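Local coordinates for exported protein (Bacteroides fragilis, PDB 4JX0), which is of unknown function but binds magnesium and joins a BT_3987-like N-terminal domain to a probable F5/F8 type C (discoidin-like) domain, at residues 83-88 / 124-129; 181-186 / 282-287; 242-247 / 313-318. All coordinates share one frame; numbering follows the deposited sequence.

Interaction 1 of 3, residues 83-88 / 124-129; sequences VNLMKE and TTVKLT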
loop_
_atom_site.group_PDB
_atom_site.type_symbol
_atom_site.label_atom_id
_atom_site.label_comp_id
_atom_site.label_asym_id
_atom_site.label_seq_id
_atom_site.Cartn_x
_atom_site.Cartn_y
_atom_site.Cartn_z
ATOM N N VAL A 83 10.005 28.245 -6.827
ATOM C CA VAL A 83 10.622 26.924 -6.966
ATOM C C VAL A 83 9.633 25.937 -7.569
ATOM O O VAL A 83 8.421 26.086 -7.413
ATOM C CB VAL A 83 11.176 26.382 -5.627
ATOM C CG1 VAL A 83 12.411 27.162 -5.202
ATOM C CG2 VAL A 83 10.116 26.388 -4.517
ATOM N N ASN A 84 10.154 24.916 -8.243
ATOM C CA ASN A 84 9.325 23.878 -8.856
ATOM C C ASN A 84 10.140 22.628 -9.102
ATOM O O ASN A 84 11.366 22.692 -9.067
ATOM C CB ASN A 84 8.714 24.387 -10.182
ATOM C CG ASN A 84 7.392 23.714 -10.568
ATOM O OD1 ASN A 84 7.031 22.624 -10.084
ATOM N ND2 ASN A 84 6.638 24.350 -11.451
ATOM N N LEU A 85 9.466 21.492 -9.347
ATOM C CA LEU A 85 10.130 20.232 -9.689
ATOM C C LEU A 85 10.006 19.967 -11.176
ATOM O O LEU A 85 9.077 20.448 -11.823
ATOM C CB LEU A 85 9.512 19.057 -8.929
ATOM C CG LEU A 85 9.845 18.963 -7.464
ATOM C CD1 LEU A 85 8.852 18.084 -6.763
ATOM C CD2 LEU A 85 11.263 18.447 -7.243
HETATM N N MSE A 86 10.913 19.174 -11.714
HETATM C CA MSE A 86 10.834 18.786 -13.116
HETATM C C MSE A 86 11.289 17.357 -13.258
HETATM O O MSE A 86 12.071 16.876 -12.446
HETATM C CB MSE A 86 11.634 19.735 -14.019
HETATM C CG MSE A 86 13.137 19.605 -13.911
HETATM SE SE MSE A 86 13.952 20.504 -15.400
HETATM C CE MSE A 86 13.751 19.085 -16.778
ATOM N N LYS A 87 10.784 16.680 -14.283
ATOM C CA LYS A 87 11.110 15.289 -14.542
ATOM C C LYS A 87 12.398 15.224 -15.328
ATOM O O LYS A 87 12.414 15.586 -16.501
ATOM C CB LYS A 87 9.955 14.612 -15.300
ATOM C CG LYS A 87 10.127 13.124 -15.537
ATOM C CD LYS A 87 8.846 12.544 -16.115
ATOM C CE LYS A 87 9.045 11.237 -16.836
ATOM N NZ LYS A 87 9.514 10.152 -15.938
ATOM N N GLU A 88 13.488 14.808 -14.673
ATOM C CA GLU A 88 14.783 14.643 -15.319
ATOM C C GLU A 88 15.088 13.151 -15.321
ATOM O O GLU A 88 15.603 12.614 -14.341
ATOM C CB GLU A 88 15.869 15.481 -14.617
ATOM C CG GLU A 88 17.205 15.504 -15.351
ATOM C CD GLU A 88 17.169 16.118 -16.738
ATOM O OE1 GLU A 88 17.140 17.366 -16.838
ATOM O OE2 GLU A 88 17.152 15.349 -17.726
ATOM N N THR A 124 8.634 25.916 1.922
ATOM C CA THR A 124 7.477 25.924 1.020
ATOM C C THR A 124 7.255 24.463 0.573
ATOM O O THR A 124 7.977 23.567 1.029
ATOM C CB THR A 124 7.646 26.927 -0.147
ATOM O OG1 THR A 124 6.362 27.208 -0.696
ATOM C CG2 THR A 124 8.558 26.421 -1.251
ATOM N N THR A 125 6.256 24.225 -0.281
ATOM C CA THR A 125 5.984 22.890 -0.802
ATOM C C THR A 125 5.787 22.961 -2.307
ATOM O O THR A 125 5.273 23.956 -2.825
ATOM C CB THR A 125 4.754 22.220 -0.119
ATOM O OG1 THR A 125 3.618 23.074 -0.211
ATOM C CG2 THR A 125 5.004 21.861 1.332
ATOM N N VAL A 126 6.179 21.880 -2.993
ATOM C CA VAL A 126 6.019 21.700 -4.432
ATOM C C VAL A 126 5.307 20.356 -4.595
ATOM O O VAL A 126 5.616 19.417 -3.861
ATOM C CB VAL A 126 7.344 21.811 -5.214
ATOM C CG1 VAL A 126 7.865 23.240 -5.174
ATOM C CG2 VAL A 126 8.395 20.851 -4.685
ATOM N N LYS A 127 4.297 20.288 -5.468
ATOM C CA LYS A 127 3.450 19.102 -5.618
ATOM C C LYS A 127 3.676 18.370 -6.937
ATOM O O LYS A 127 3.864 19.004 -7.971
ATOM C CB LYS A 127 1.968 19.523 -5.527
ATOM C CG LYS A 127 1.096 18.567 -4.732
ATOM C CD LYS A 127 -0.398 18.875 -4.887
ATOM C CE LYS A 127 -0.856 20.133 -4.177
ATOM N NZ LYS A 127 -2.281 20.439 -4.458
ATOM N N LEU A 128 3.616 17.030 -6.887
ATOM C CA LEU A 128 3.684 16.140 -8.041
ATOM C C LEU A 128 2.417 15.341 -8.012
ATOM O O LEU A 128 2.200 14.606 -7.054
ATOM C CB LEU A 128 4.920 15.231 -7.977
ATOM C CG LEU A 128 4.956 14.014 -8.921
ATOM C CD1 LEU A 128 4.634 14.388 -10.370
ATOM C CD2 LEU A 128 6.293 13.332 -8.852
ATOM N N THR A 129 1.566 15.509 -9.022
ATOM C CA THR A 129 0.295 14.801 -9.095
ATOM C C THR A 129 0.342 13.792 -10.243
ATOM O O THR A 129 0.683 14.157 -11.371
ATOM C CB THR A 129 -0.851 15.803 -9.242
ATOM O OG1 THR A 129 -0.736 16.787 -8.207
ATOM C CG2 THR A 129 -2.223 15.138 -9.189
#

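Interaction 2 of 3, residues 181-186 / 282-287; sequences SSNKKI and GIAYIS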
loop_
_atom_site.group_PDB
_atom_site.type_symbol
_atom_site.label_atom_id
_atom_site.label_comp_id
_atom_site.label_asym_id
_atom_site.label_seq_id
_atom_site.Cartn_x
_atom_site.Cartn_y
_atom_site.Cartn_z
ATOM N N SER A 181 -17.852 -6.868 0.830
ATOM C CA SER A 181 -17.728 -6.617 2.261
ATOM C C SER A 181 -19.054 -6.139 2.912
ATOM O O SER A 181 -19.027 -5.558 4.002
ATOM C CB SER A 181 -16.646 -5.570 2.485
ATOM O OG SER A 181 -15.480 -5.855 1.726
ATOM N N SER A 182 -20.211 -6.424 2.282
ATOM C CA SER A 182 -21.509 -6.028 2.820
ATOM C C SER A 182 -21.871 -6.803 4.088
ATOM O O SER A 182 -22.747 -6.358 4.827
ATOM C CB SER A 182 -22.601 -6.249 1.785
ATOM O OG SER A 182 -22.872 -7.631 1.631
ATOM N N ASN A 183 -21.274 -8.000 4.296
ATOM C CA ASN A 183 -21.542 -8.865 5.443
ATOM C C ASN A 183 -22.972 -9.442 5.414
ATOM O O ASN A 183 -23.436 -9.974 6.422
ATOM C CB ASN A 183 -21.284 -8.138 6.763
ATOM C CG ASN A 183 -20.860 -9.066 7.862
ATOM O OD1 ASN A 183 -19.897 -9.808 7.710
ATOM N ND2 ASN A 183 -21.582 -9.074 8.979
ATOM N N LYS A 184 -23.635 -9.426 4.248
ATOM C CA LYS A 184 -24.968 -9.993 4.103
ATOM C C LYS A 184 -24.824 -11.510 4.163
ATOM O O LYS A 184 -23.819 -12.044 3.687
ATOM C CB LYS A 184 -25.588 -9.523 2.767
ATOM C CG LYS A 184 -27.017 -9.990 2.507
ATOM C CD LYS A 184 -27.565 -9.396 1.206
ATOM C CE LYS A 184 -28.926 -9.939 0.835
ATOM N NZ LYS A 184 -29.400 -9.403 -0.469
ATOM N N LYS A 185 -25.791 -12.198 4.787
ATOM C CA LYS A 185 -25.790 -13.663 4.916
ATOM C C LYS A 185 -25.650 -14.311 3.540
ATOM O O LYS A 185 -26.303 -13.867 2.589
ATOM C CB LYS A 185 -27.084 -14.126 5.604
ATOM C CG LYS A 185 -27.184 -15.621 5.868
ATOM C CD LYS A 185 -28.313 -15.931 6.854
ATOM C CE LYS A 185 -28.411 -17.396 7.197
ATOM N NZ LYS A 185 -29.490 -17.669 8.191
ATOM N N ILE A 186 -24.774 -15.326 3.420
ATOM C CA ILE A 186 -24.544 -16.004 2.151
ATOM C C ILE A 186 -25.672 -16.969 1.913
ATOM O O ILE A 186 -25.937 -17.839 2.763
ATOM C CB ILE A 186 -23.161 -16.707 2.080
ATOM C CG1 ILE A 186 -22.045 -15.660 2.035
ATOM C CG2 ILE A 186 -23.074 -17.624 0.835
ATOM C CD1 ILE A 186 -20.702 -16.152 2.440
ATOM N N GLY A 282 -20.422 -11.162 15.704
ATOM C CA GLY A 282 -19.639 -12.388 15.725
ATOM C C GLY A 282 -19.645 -13.228 14.465
ATOM O O GLY A 282 -18.957 -14.246 14.447
ATOM N N ILE A 283 -20.442 -12.883 13.428
ATOM C CA ILE A 283 -20.489 -13.669 12.185
ATOM C C ILE A 283 -20.025 -12.813 11.003
ATOM O O ILE A 283 -20.750 -11.909 10.571
ATOM C CB ILE A 283 -21.894 -14.260 11.914
ATOM C CG1 ILE A 283 -22.395 -15.131 13.104
ATOM C CG2 ILE A 283 -21.862 -15.107 10.633
ATOM C CD1 ILE A 283 -23.641 -14.690 13.672
ATOM N N ALA A 284 -18.829 -13.117 10.465
ATOM C CA ALA A 284 -18.276 -12.415 9.308
ATOM C C ALA A 284 -18.597 -13.206 8.051
ATOM O O ALA A 284 -18.236 -14.379 7.985
ATOM C CB ALA A 284 -16.770 -12.251 9.458
ATOM N N TYR A 285 -19.297 -12.597 7.076
ATOM C CA TYR A 285 -19.647 -13.246 5.810
ATOM C C TYR A 285 -18.782 -12.658 4.725
ATOM O O TYR A 285 -18.951 -11.480 4.392
ATOM C CB TYR A 285 -21.136 -13.066 5.467
ATOM C CG TYR A 285 -22.066 -13.916 6.300
ATOM C CD1 TYR A 285 -22.231 -15.271 6.032
ATOM C CD2 TYR A 285 -22.821 -13.359 7.323
ATOM C CE1 TYR A 285 -23.120 -16.054 6.770
ATOM C CE2 TYR A 285 -23.719 -14.127 8.063
ATOM C CZ TYR A 285 -23.868 -15.472 7.782
ATOM O OH TYR A 285 -24.692 -16.218 8.582
ATOM N N ILE A 286 -17.820 -13.442 4.210
ATOM C CA ILE A 286 -16.912 -13.009 3.141
ATOM C C ILE A 286 -17.472 -13.586 1.855
ATOM O O ILE A 286 -17.560 -14.807 1.766
ATOM C CB ILE A 286 -15.465 -13.483 3.434
ATOM C CG1 ILE A 286 -15.040 -13.053 4.861
ATOM C CG2 ILE A 286 -14.499 -12.953 2.364
ATOM C CD1 ILE A 286 -13.756 -13.528 5.304
ATOM N N SER A 287 -17.905 -12.744 0.893
ATOM C CA SER A 287 -18.528 -13.224 -0.349
ATOM C C SER A 287 -17.755 -12.856 -1.585
ATOM O O SER A 287 -17.294 -11.727 -1.708
ATOM C CB SER A 287 -19.934 -12.651 -0.496
ATOM O OG SER A 287 -20.816 -13.099 0.515
HETATM O O HOH W 1 -20.114 -9.837 2.626
#

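Interaction 3 of 3, residues 242-247 / 313-318; sequences RLDTNT and VNEVTA. With MG (magnesium ion), chain D.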
loop_
_atom_site.group_PDB
_atom_site.type_symbol
_atom_site.label_atom_id
_atom_site.label_comp_id
_atom_site.label_asym_id
_atom_site.label_seq_id
_atom_site.Cartn_x
_atom_site.Cartn_y
_atom_site.Cartn_z
ATOM N N ARG A 242 -18.300 -18.091 5.856
ATOM C CA ARG A 242 -18.834 -17.588 7.124
ATOM C C ARG A 242 -17.760 -17.866 8.152
ATOM O O ARG A 242 -17.500 -19.032 8.456
ATOM C CB ARG A 242 -20.168 -18.266 7.489
ATOM C CG ARG A 242 -20.744 -17.996 8.903
ATOM C CD ARG A 242 -21.527 -19.195 9.444
ATOM N NE ARG A 242 -22.871 -18.857 9.948
ATOM C CZ ARG A 242 -23.207 -18.630 11.223
ATOM N NH1 ARG A 242 -22.288 -18.670 12.183
ATOM N NH2 ARG A 242 -24.466 -18.357 11.543
ATOM N N LEU A 243 -17.097 -16.815 8.638
ATOM C CA LEU A 243 -16.047 -16.920 9.648
ATOM C C LEU A 243 -16.596 -16.422 10.983
ATOM O O LEU A 243 -16.835 -15.222 11.127
ATOM C CB LEU A 243 -14.799 -16.100 9.244
ATOM C CG LEU A 243 -13.769 -16.811 8.383
ATOM C CD1 LEU A 243 -14.344 -17.197 7.049
ATOM C CD2 LEU A 243 -12.538 -15.941 8.195
ATOM N N ASP A 244 -16.821 -17.323 11.945
ATOM C CA ASP A 244 -17.288 -16.910 13.266
ATOM C C ASP A 244 -16.131 -16.307 14.003
ATOM O O ASP A 244 -15.077 -16.926 14.082
ATOM C CB ASP A 244 -17.888 -18.069 14.059
ATOM C CG ASP A 244 -19.249 -18.416 13.543
ATOM O OD1 ASP A 244 -19.331 -18.975 12.424
ATOM O OD2 ASP A 244 -20.250 -18.006 14.185
ATOM N N THR A 245 -16.310 -15.105 14.521
ATOM C CA THR A 245 -15.250 -14.368 15.178
ATOM C C THR A 245 -15.751 -13.857 16.527
ATOM O O THR A 245 -16.863 -14.179 16.944
ATOM C CB THR A 245 -14.764 -13.270 14.212
ATOM O OG1 THR A 245 -13.545 -12.707 14.688
ATOM C CG2 THR A 245 -15.796 -12.175 13.970
ATOM N N ASN A 246 -14.910 -13.094 17.220
ATOM C CA ASN A 246 -15.227 -12.576 18.545
ATOM C C ASN A 246 -16.395 -11.591 18.497
ATOM O O ASN A 246 -16.559 -10.895 17.498
ATOM C CB ASN A 246 -14.001 -11.889 19.142
ATOM C CG ASN A 246 -14.043 -11.809 20.636
ATOM O OD1 ASN A 246 -14.795 -11.026 21.208
ATOM N ND2 ASN A 246 -13.268 -12.643 21.309
ATOM N N THR A 247 -17.180 -11.502 19.590
ATOM C CA THR A 247 -18.331 -10.587 19.695
ATOM C C THR A 247 -18.045 -9.397 20.626
ATOM O O THR A 247 -18.988 -8.803 21.146
ATOM C CB THR A 247 -19.552 -11.352 20.235
ATOM O OG1 THR A 247 -19.255 -11.842 21.545
ATOM C CG2 THR A 247 -20.005 -12.468 19.320
ATOM N N VAL A 313 -11.043 -16.892 15.094
ATOM C CA VAL A 313 -11.838 -17.604 14.098
ATOM C C VAL A 313 -12.289 -18.850 14.849
ATOM O O VAL A 313 -11.466 -19.681 15.214
ATOM C CB VAL A 313 -11.158 -17.856 12.734
ATOM C CG1 VAL A 313 -12.134 -18.504 11.761
ATOM C CG2 VAL A 313 -10.656 -16.543 12.138
ATOM N N ASN A 314 -13.570 -18.871 15.228
ATOM C CA ASN A 314 -14.193 -19.910 16.047
ATOM C C ASN A 314 -14.762 -21.057 15.217
ATOM O O ASN A 314 -14.918 -22.164 15.738
ATOM C CB ASN A 314 -15.321 -19.284 16.871
ATOM C CG ASN A 314 -14.876 -18.131 17.734
ATOM O OD1 ASN A 314 -13.687 -17.933 17.971
ATOM N ND2 ASN A 314 -15.821 -17.323 18.196
ATOM N N GLU A 315 -15.120 -20.782 13.949
ATOM C CA GLU A 315 -15.702 -21.762 13.033
ATOM C C GLU A 315 -15.615 -21.216 11.607
ATOM O O GLU A 315 -15.792 -20.018 11.421
ATOM C CB GLU A 315 -17.166 -22.030 13.435
ATOM C CG GLU A 315 -17.873 -23.121 12.659
ATOM C CD GLU A 315 -17.582 -24.555 13.044
ATOM O OE1 GLU A 315 -16.740 -24.794 13.942
ATOM O OE2 GLU A 315 -18.212 -25.449 12.433
ATOM N N VAL A 316 -15.324 -22.076 10.614
ATOM C CA VAL A 316 -15.232 -21.694 9.195
ATOM C C VAL A 316 -16.240 -22.532 8.425
ATOM O O VAL A 316 -16.241 -23.758 8.572
ATOM C CB VAL A 316 -13.799 -21.868 8.626
ATOM C CG1 VAL A 316 -13.746 -21.501 7.148
ATOM C CG2 VAL A 316 -12.788 -21.043 9.412
ATOM N N THR A 317 -17.095 -21.878 7.615
ATOM C CA THR A 317 -18.110 -22.543 6.789
ATOM C C THR A 317 -17.998 -22.014 5.374
ATOM O O THR A 317 -18.037 -20.805 5.197
ATOM C CB THR A 317 -19.520 -22.296 7.363
ATOM O OG1 THR A 317 -19.505 -22.480 8.785
ATOM C CG2 THR A 317 -20.575 -23.174 6.727
ATOM N N ALA A 318 -17.844 -22.898 4.372
ATOM C CA ALA A 318 -17.763 -22.516 2.958
ATOM C C ALA A 318 -19.129 -22.724 2.302
ATOM O O ALA A 318 -19.910 -23.522 2.807
ATOM C CB ALA A 318 -16.707 -23.349 2.261
HETATM MG MG MG D . -15.779 -24.143 16.022
HETATM O O HOH W 2 -14.807 -23.645 17.901
#

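Interaction 1 of 3, residues 83-88 / 124-129
V126 meets V83 and L85 inside the BT_3987-like N-terminal domain, a member of the E-set clan of immunoglobulin-like β-structures. Strands 81-87 and 123-130 run in broadly the same direction, 29° apart over these segments, and strand 110-117 comes between them in the order of the sheet. No hydrogen bond links the two segments; the contact is made by side-chain packing, in which V126 also meets backbone atoms of V83 and N84. V83 has its backbone partner in G115, whereas T124 and V126 bond to V71 and F69 of strand 66-73.

The V126 side chain forks at CB and serves both neighbours. CG1 lies anti to the carbonyl carbon (chi1 -68°) and turns to V83, approaching V83 O at 3.7 Å and V83 CG2 at 3.9 Å; it also reaches N84 CA at 4.0 Å. CG2 takes the other direction, to L85, where CD1 lies 3.5 Å from V126 CG2 and CG 3.7 Å from the same methyl. Both V83 and L85 cross V126 at about a right angle, and F69 and F112 also touch L85. Toward the start of both segments, the methyls of V83 and T124 meet tip to tip, CG2 to CG2 at 3.6 Å, while T124 OG1 makes a weak hydrogen bond to V116 O. At the partly exposed margin, N84 OD1 accepts from the following backbone amide, L85 N, at 2.8 Å, with the donor tilted 24° from the carbonyl plane.

Interaction 2 of 3, residues 181-186 / 282-287
N183 docks its side-chain amide on the backbone of strand 283-294. Y285 N donates to N183 OD1 at 2.9 Å in a nearly straight bond (170°), although the donor sits above the carbonyl plane of the amide. The other branch, N183 ND2, makes a weak bond to I283 O at 3.4 Å, so the one amide spans two alternate backbone positions. CG anti to the backbone N (chi1 -151°) swings the amide out to the strand, OD1 facing Y285 N and ND2 facing I283 O. A water adds a third link, accepting from N183 N and donating to Y285 O.

The loop is shaped by an ST turn, in which S182 OG accepts from K184 N. It follows the short strand 179-180, whose D180 bonds to S287, and crosses strand 283-294 in the β-structure of the domain, consistent with the F5/F8 type C fold.

Beyond the polar part, K185 CA stands 3.7 Å from the centroid of the Y285 ring, almost on its normal, a CH-pi contact. The extended K185 chain runs alongside the tyrosine, with CG 3.7 Å from Y285 OH. I186 CD1 packs 4.0 Å from Y285 CD1, and the same methyl lies 3.5 Å from I286 O.

Interaction 3 of 3, residues 242-247 / 313-318
R242 and T317 form an antiparallel hydrogen-bonded pair in which each backbone uses both its groups: R242 N gives to T317 O at 2.8 Å, and T317 N returns the bond to R242 O. Two residues on, D244 N donates to E315 O. D244 O, however, is taken by N314 N at 2.7 Å, at a point where strand 312-319 is irregular.

D244 lies on the same face of the sheet as R242, and its carboxylate pairs with the arginine of its own strand. R242 NH1 bonds to the syn lone pair of D244 OD1 at 3.0 Å, in the guanidinium plane, and forms a salt bridge with D244 OD2 at 2.9 Å. The bent arginine chain also passes T317 OG1 and touches I283, Y285 and F214.

This part of the probable F5/F8 type C domain carries a magnesium site. N314 O binds the ion at 2.2 Å and E315 OE1 at 2.4 Å; a water, S208 O, N213 O and D211 OD1 complete six ligands. E315 CG is anti to the backbone N, and a bend at chi2 (79°) brings the carboxylate round to the metal. Its second oxygen, OE2, accepts from N192 ND2, which also bonds to V316 O. The ion probably offsets the charge of E315, whose OE1 stands 6.5 Å from D244 OD1.

T245 OG1 bonds to D312 O and to L255 N, N246 ND2 to D312 OD2, and the N314 amide to N217. L243 and V316 share the other face, where L243 CD1 packs against V316 CG1; L243 CG also lies 4.1 Å from V313 CG1, and M302 touches both L243 and V313.

Interaction 1 belongs to the N-terminal domain and stands apart, its centre about 45 Å from that of interaction 2 and 49 Å from that of interaction 3, on the other side of the chain's centre. Interactions 2 and 3 share one sheet: strands 283-294 and 235-244 are neighbours, A284 O lies 2.8 Å from L243 N, and G282 O bears the same relation to T245 N. Interactions 1 and 3 are buried, yet the first rests on methyl packing between strands that do not bond to each other, the third on strand pairing in which N314 and E315 themselves bind a magnesium ion. Interaction 2 is only partly buried, where a loop grips the sheet with an amide and a water and lies over a tyrosine ring of the strand.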